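Long-range contacts in fatty acyl CoA synthetase FADD13 (FATTY-ACYL-CoA SYNTHETASE) (Mycobacterium tuberculosis, PDB 3R44), which belongs to the ANL superfamily of AMP-binding enzymes, with a large N-terminal AMP-binding region followed by a smaller C-terminal domain: residues A[362-367]-A[391-396]; A[68-73]-A[94-99]. All blocks are in the same frame, centred on the assembly; numbering follows the deposited sequence.

Contact 1 (A[362-367]-A[391-396]); sequences EGEVVI and WFRTGD
Glu364 splits its carboxylate between two partners on 391-396. Glu364 OE1 takes the NE-H of Arg393 at 3.0 Å in a salt bridge, met on the syn side about 20° out of the carboxylate plane. Arg393 NH2 adds a weak second bond to the same oxygen. Glu364 OE2 uses its anti lone pair for the backbone N of Gly395, 2.8 Å away. With CG anti to the backbone N (chi1 -179°) and the chain extended beyond it, the carboxylate reaches across to Arg393 and Gly395, and the two bonds restrict its rotation. The carboxylate and guanidinium planes stand 77° apart, so this is no coplanar two-pronged pair. Deeper in, the carbonyl O of Val365 accepts twice, from the N of Thr394 nearly along the C=O axis and from Thr394 OG1 at 2.7 Å. That hydroxyl also accepts from the N of Asp396 in an ST turn, and Asp396 O accepts from Val365 N at 2.8 Å. Antiparallel pairing continues at Ile367 and Phe392, a hydrogen-bonded pair, while Val366 faces Arg393 in a non-hydrogen-bonded one. Val366 CG2 comes obliquely to the Trp391 ring, 3.5 Å from CE3. Outward, Asp396 OD2 is hydrogen-bonded to Tyr315 OH and salt-bridged to Arg411, and Asp396 OD1 accepts from Leu412 N. Strand 346-351 flanks 364-369 on the side away from 391-394 in an antiparallel sheet, and Tyr315 of strand 310-316 packs on Val365 and Thr394.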
loop_
_atom_site.group_PDB
_atom_site.type_symbol
_atom_site.label_atom_id
_atom_site.label_comp_id
_atom_site.label_asym_id
_atom_site.label_seq_id
_atom_site.Cartn_x
_atom_site.Cartn_y
_atom_site.Cartn_z
ATOM N N GLU A 362 -20.656 -10.870 7.787
ATOM C CA GLU A 362 -20.522 -9.432 7.477
ATOM C C GLU A 362 -20.018 -8.740 8.728
ATOM O O GLU A 362 -20.366 -9.160 9.838
ATOM C CB GLU A 362 -21.879 -8.809 7.108
ATOM N N GLY A 363 -19.192 -7.713 8.550
ATOM C CA GLY A 363 -18.764 -6.878 9.677
ATOM C C GLY A 363 -17.479 -6.137 9.402
ATOM O O GLY A 363 -17.051 -5.994 8.249
ATOM N N GLU A 364 -16.853 -5.652 10.455
ATOM C CA GLU A 364 -15.601 -4.919 10.289
ATOM C C GLU A 364 -14.470 -5.929 10.042
ATOM O O GLU A 364 -14.351 -6.876 10.804
ATOM C CB GLU A 364 -15.314 -4.064 11.532
ATOM C CG GLU A 364 -14.033 -3.272 11.376
ATOM C CD GLU A 364 -13.607 -2.573 12.683
ATOM O OE1 GLU A 364 -14.205 -2.881 13.767
ATOM O OE2 GLU A 364 -12.670 -1.731 12.628
ATOM N N VAL A 365 -13.645 -5.722 9.008
ATOM C CA VAL A 365 -12.558 -6.626 8.729
ATOM C C VAL A 365 -11.541 -6.554 9.870
ATOM O O VAL A 365 -11.117 -5.434 10.308
ATOM C CB VAL A 365 -11.919 -6.367 7.392
ATOM C CG1 VAL A 365 -10.742 -7.383 7.170
ATOM C CG2 VAL A 365 -13.006 -6.498 6.213
ATOM N N VAL A 366 -11.207 -7.726 10.423
ATOM C CA VAL A 366 -10.186 -7.755 11.486
ATOM C C VAL A 366 -9.082 -8.750 11.103
ATOM O O VAL A 366 -9.345 -9.742 10.398
ATOM C CB VAL A 366 -10.745 -8.040 12.870
ATOM C CG1 VAL A 366 -11.577 -6.877 13.389
ATOM C CG2 VAL A 366 -11.523 -9.333 12.924
ATOM N N ILE A 367 -7.854 -8.479 11.544
ATOM C CA ILE A 367 -6.704 -9.312 11.167
ATOM C C ILE A 367 -5.959 -9.728 12.424
ATOM O O ILE A 367 -5.724 -8.866 13.316
ATOM C CB ILE A 367 -5.756 -8.507 10.232
ATOM C CG1 ILE A 367 -6.509 -8.018 8.963
ATOM C CG2 ILE A 367 -4.486 -9.327 9.886
ATOM C CD1 ILE A 367 -5.688 -7.082 7.973
ATOM N N TRP A 391 -6.811 -8.943 17.785
ATOM C CA TRP A 391 -7.319 -8.691 16.432
ATOM C C TRP A 391 -7.240 -7.200 16.138
ATOM O O TRP A 391 -7.776 -6.407 16.895
ATOM C CB TRP A 391 -8.749 -9.131 16.314
ATOM C CG TRP A 391 -8.941 -10.586 16.390
ATOM C CD1 TRP A 391 -9.203 -11.326 17.477
ATOM C CD2 TRP A 391 -8.966 -11.474 15.274
ATOM N NE1 TRP A 391 -9.421 -12.657 17.112
ATOM C CE2 TRP A 391 -9.264 -12.763 15.758
ATOM C CE3 TRP A 391 -8.765 -11.291 13.909
ATOM C CZ2 TRP A 391 -9.327 -13.882 14.930
ATOM C CZ3 TRP A 391 -8.847 -12.402 13.080
ATOM C CH2 TRP A 391 -9.116 -13.686 13.605
ATOM N N PHE A 392 -6.551 -6.854 15.049
ATOM C CA PHE A 392 -6.446 -5.484 14.585
ATOM C C PHE A 392 -7.738 -5.079 13.860
ATOM O O PHE A 392 -8.142 -5.752 12.929
ATOM C CB PHE A 392 -5.263 -5.295 13.631
ATOM C CG PHE A 392 -5.230 -3.947 13.029
ATOM C CD1 PHE A 392 -4.858 -2.841 13.784
ATOM C CD2 PHE A 392 -5.582 -3.750 11.717
ATOM C CE1 PHE A 392 -4.901 -1.581 13.246
ATOM C CE2 PHE A 392 -5.598 -2.511 11.180
ATOM C CZ PHE A 392 -5.243 -1.411 11.926
ATOM N N ARG A 393 -8.368 -4.000 14.290
ATOM C CA ARG A 393 -9.576 -3.509 13.643
ATOM C C ARG A 393 -9.268 -2.538 12.511
ATOM O O ARG A 393 -8.741 -1.423 12.726
ATOM C CB ARG A 393 -10.452 -2.838 14.672
ATOM C CG ARG A 393 -10.868 -3.813 15.773
ATOM C CD ARG A 393 -11.702 -3.223 16.903
ATOM N NE ARG A 393 -12.866 -2.484 16.434
ATOM C CZ ARG A 393 -13.739 -1.838 17.196
ATOM N NH1 ARG A 393 -13.662 -1.853 18.510
ATOM N NH2 ARG A 393 -14.725 -1.184 16.620
ATOM N N THR A 394 -9.586 -2.935 11.300
ATOM C CA THR A 394 -9.178 -2.163 10.139
ATOM C C THR A 394 -10.011 -0.895 9.926
ATOM O O THR A 394 -9.531 0.020 9.259
ATOM C CB THR A 394 -9.253 -3.003 8.822
ATOM O OG1 THR A 394 -10.633 -3.351 8.582
ATOM C CG2 THR A 394 -8.412 -4.293 8.911
ATOM N N GLY A 395 -11.254 -0.858 10.408
ATOM C CA GLY A 395 -12.169 0.214 10.105
ATOM C C GLY A 395 -12.843 0.025 8.752
ATOM O O GLY A 395 -13.678 0.838 8.342
ATOM N N ASP A 396 -12.465 -1.049 8.047
ATOM C CA ASP A 396 -13.053 -1.346 6.742
ATOM C C ASP A 396 -14.154 -2.375 6.962
ATOM O O ASP A 396 -14.055 -3.226 7.857
ATOM C CB ASP A 396 -11.992 -1.924 5.800
ATOM C CG ASP A 396 -10.881 -0.938 5.433
ATOM O OD1 ASP A 396 -10.991 0.307 5.591
ATOM O OD2 ASP A 396 -9.840 -1.450 4.991
#

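Contact 2 (A[68-73]-A[94-99]); sequences GDRVAL and VAVPIN
The Arg70 side chain meets 94-99 with its methylenes, Arg70 CG lying 3.6 Å from Val96 CG2 and 3.9 Å from Val94 CG1. At the edge of its flat guanidinium and in plane sits Gly68 O, 2.9 Å from Arg70 NH1, although the donor stands 38° above the carbonyl plane. Bends at chi2 and chi3 fold the chain back to that carbonyl and keep its methylenes beside Val94, pointing the same way; NE is held by Ser114 O. The strands themselves run parallel, their short axes 27° apart, with Arg70, Val71, Ala72 and Leu73 opposite Val94, Ala95, Val96 and Pro97. Five backbone bonds join them, from Val94 N to Asp69 O through to Ile98 N on Leu73 O. This is a beta-alpha-beta crossover, helix 79-91 linking neighbouring strands of a parallel sheet; beyond 94-97, Ala95 bonds through its backbone to Leu173 of strand 172-178. On the face carrying Ala72 and Val96, Ala72 CB reaches Ile98 CD1 at 3.8 Å, and Leu111 of helix 104-114 touches both residues. The other face brings Leu73 CD1 to Ala95 CB, 4.2 Å apart. Beside the last backbone bond, a water lies 2.9 Å from Leu73 O and 2.7 Å from Ile98 O, bridging the two carbonyls.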
loop_
_atom_site.group_PDB
_atom_site.type_symbol
_atom_site.label_atom_id
_atom_site.label_comp_id
_atom_site.label_asym_id
_atom_site.label_seq_id
_atom_site.Cartn_x
_atom_site.Cartn_y
_atom_site.Cartn_z
ATOM N N GLY A 68 17.714 2.260 16.905
ATOM C CA GLY A 68 16.452 2.893 17.243
ATOM C C GLY A 68 16.287 4.271 16.573
ATOM O O GLY A 68 15.155 4.753 16.470
ATOM N N ASP A 69 17.380 4.869 16.087
ATOM C CA ASP A 69 17.358 6.231 15.467
ATOM C C ASP A 69 16.623 6.182 14.088
ATOM O O ASP A 69 16.754 5.176 13.346
ATOM C CB ASP A 69 18.770 6.779 15.234
ATOM C CG ASP A 69 19.502 7.153 16.514
ATOM O OD1 ASP A 69 18.825 7.507 17.516
ATOM O OD2 ASP A 69 20.754 7.062 16.485
ATOM N N ARG A 70 15.874 7.236 13.757
ATOM C CA ARG A 70 15.099 7.249 12.514
ATOM C C ARG A 70 15.836 7.964 11.417
ATOM O O ARG A 70 16.392 9.054 11.636
ATOM C CB ARG A 70 13.706 7.882 12.701
ATOM C CG ARG A 70 12.608 6.954 13.267
ATOM C CD ARG A 70 12.784 6.651 14.745
ATOM N NE ARG A 70 12.623 7.859 15.576
ATOM C CZ ARG A 70 13.118 8.060 16.797
ATOM N NH1 ARG A 70 13.973 7.218 17.383
ATOM N NH2 ARG A 70 12.813 9.188 17.416
ATOM N N VAL A 71 15.860 7.322 10.247
ATOM C CA VAL A 71 16.476 7.863 9.009
ATOM C C VAL A 71 15.323 7.987 8.012
ATOM O O VAL A 71 14.735 6.954 7.581
ATOM C CB VAL A 71 17.502 6.865 8.385
ATOM C CG1 VAL A 71 18.163 7.545 7.150
ATOM C CG2 VAL A 71 18.531 6.438 9.478
ATOM N N ALA A 72 14.965 9.211 7.668
ATOM C CA ALA A 72 13.905 9.419 6.676
ATOM C C ALA A 72 14.486 9.268 5.273
ATOM O O ALA A 72 15.599 9.719 4.983
ATOM C CB ALA A 72 13.243 10.819 6.846
ATOM N N LEU A 73 13.678 8.694 4.390
ATOM C CA LEU A 73 14.062 8.426 2.998
ATOM C C LEU A 73 13.052 9.083 2.099
ATOM O O LEU A 73 11.882 8.682 2.081
ATOM C CB LEU A 73 14.159 6.922 2.719
ATOM C CG LEU A 73 15.142 6.121 3.582
ATOM C CD1 LEU A 73 14.959 4.606 3.281
ATOM C CD2 LEU A 73 16.557 6.589 3.370
ATOM N N VAL A 94 15.840 2.771 12.098
ATOM C CA VAL A 94 14.463 2.752 11.718
ATOM C C VAL A 94 14.268 3.661 10.492
ATOM O O VAL A 94 14.502 4.879 10.544
ATOM C CB VAL A 94 13.594 3.176 12.885
ATOM C CG1 VAL A 94 12.099 3.170 12.506
ATOM C CG2 VAL A 94 13.854 2.266 14.123
ATOM N N ALA A 95 13.937 3.048 9.378
ATOM C CA ALA A 95 13.735 3.787 8.166
ATOM C C ALA A 95 12.359 4.414 8.172
ATOM O O ALA A 95 11.400 3.823 8.638
ATOM C CB ALA A 95 13.903 2.868 6.912
ATOM N N VAL A 96 12.283 5.626 7.660
ATOM C CA VAL A 96 11.036 6.383 7.541
ATOM C C VAL A 96 10.850 6.757 6.046
ATOM O O VAL A 96 11.248 7.849 5.573
ATOM C CB VAL A 96 10.962 7.638 8.429
ATOM C CG1 VAL A 96 9.586 8.253 8.337
ATOM C CG2 VAL A 96 11.243 7.276 9.929
ATOM N N PRO A 97 10.241 5.859 5.302
ATOM C CA PRO A 97 10.106 6.165 3.858
ATOM C C PRO A 97 8.957 7.136 3.643
ATOM O O PRO A 97 7.807 6.843 4.066
ATOM C CB PRO A 97 9.733 4.808 3.233
ATOM C CG PRO A 97 9.937 3.800 4.226
ATOM C CD PRO A 97 9.874 4.452 5.595
ATOM N N ILE A 98 9.211 8.224 2.938
ATOM C CA ILE A 98 8.201 9.270 2.768
ATOM C C ILE A 98 7.759 9.414 1.320
ATOM O O ILE A 98 8.601 9.428 0.392
ATOM C CB ILE A 98 8.731 10.614 3.305
ATOM C CG1 ILE A 98 9.109 10.474 4.800
ATOM C CG2 ILE A 98 7.692 11.716 3.108
ATOM C CD1 ILE A 98 9.827 11.704 5.389
ATOM N N ASN A 99 6.453 9.520 1.119
ATOM C CA ASN A 99 5.852 9.718 -0.220
ATOM C C ASN A 99 6.379 11.029 -0.813
ATOM O O ASN A 99 6.147 12.095 -0.248
ATOM C CB ASN A 99 4.318 9.749 -0.036
ATOM C CG ASN A 99 3.513 9.926 -1.323
ATOM O OD1 ASN A 99 3.965 10.457 -2.318
ATOM N ND2 ASN A 99 2.279 9.436 -1.288
HETATM O O HOH W 1 10.758 8.024 -0.538
#

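How the contacts relate
From the N terminus, contact 2 comes first: pairing 68-73 with 94-99 closes a loop whose 20 intervening residues are mostly helix 79-91. Well over two hundred residues later, contact 1 opens at 362-367 and closes at 391-396, across 23 residues that include helix 380-385 and strand 387-388. The two loops are in series, neither nesting nor crossing. Contact 2 ties neighbours in a parallel sheet joined by a helical crossover, contact 1 neighbours in an antiparallel sheet. Their centres lie 28 Å apart and their nearest atoms about 17 Å, so they do not touch; each pairs neighbouring strands within its own sheet.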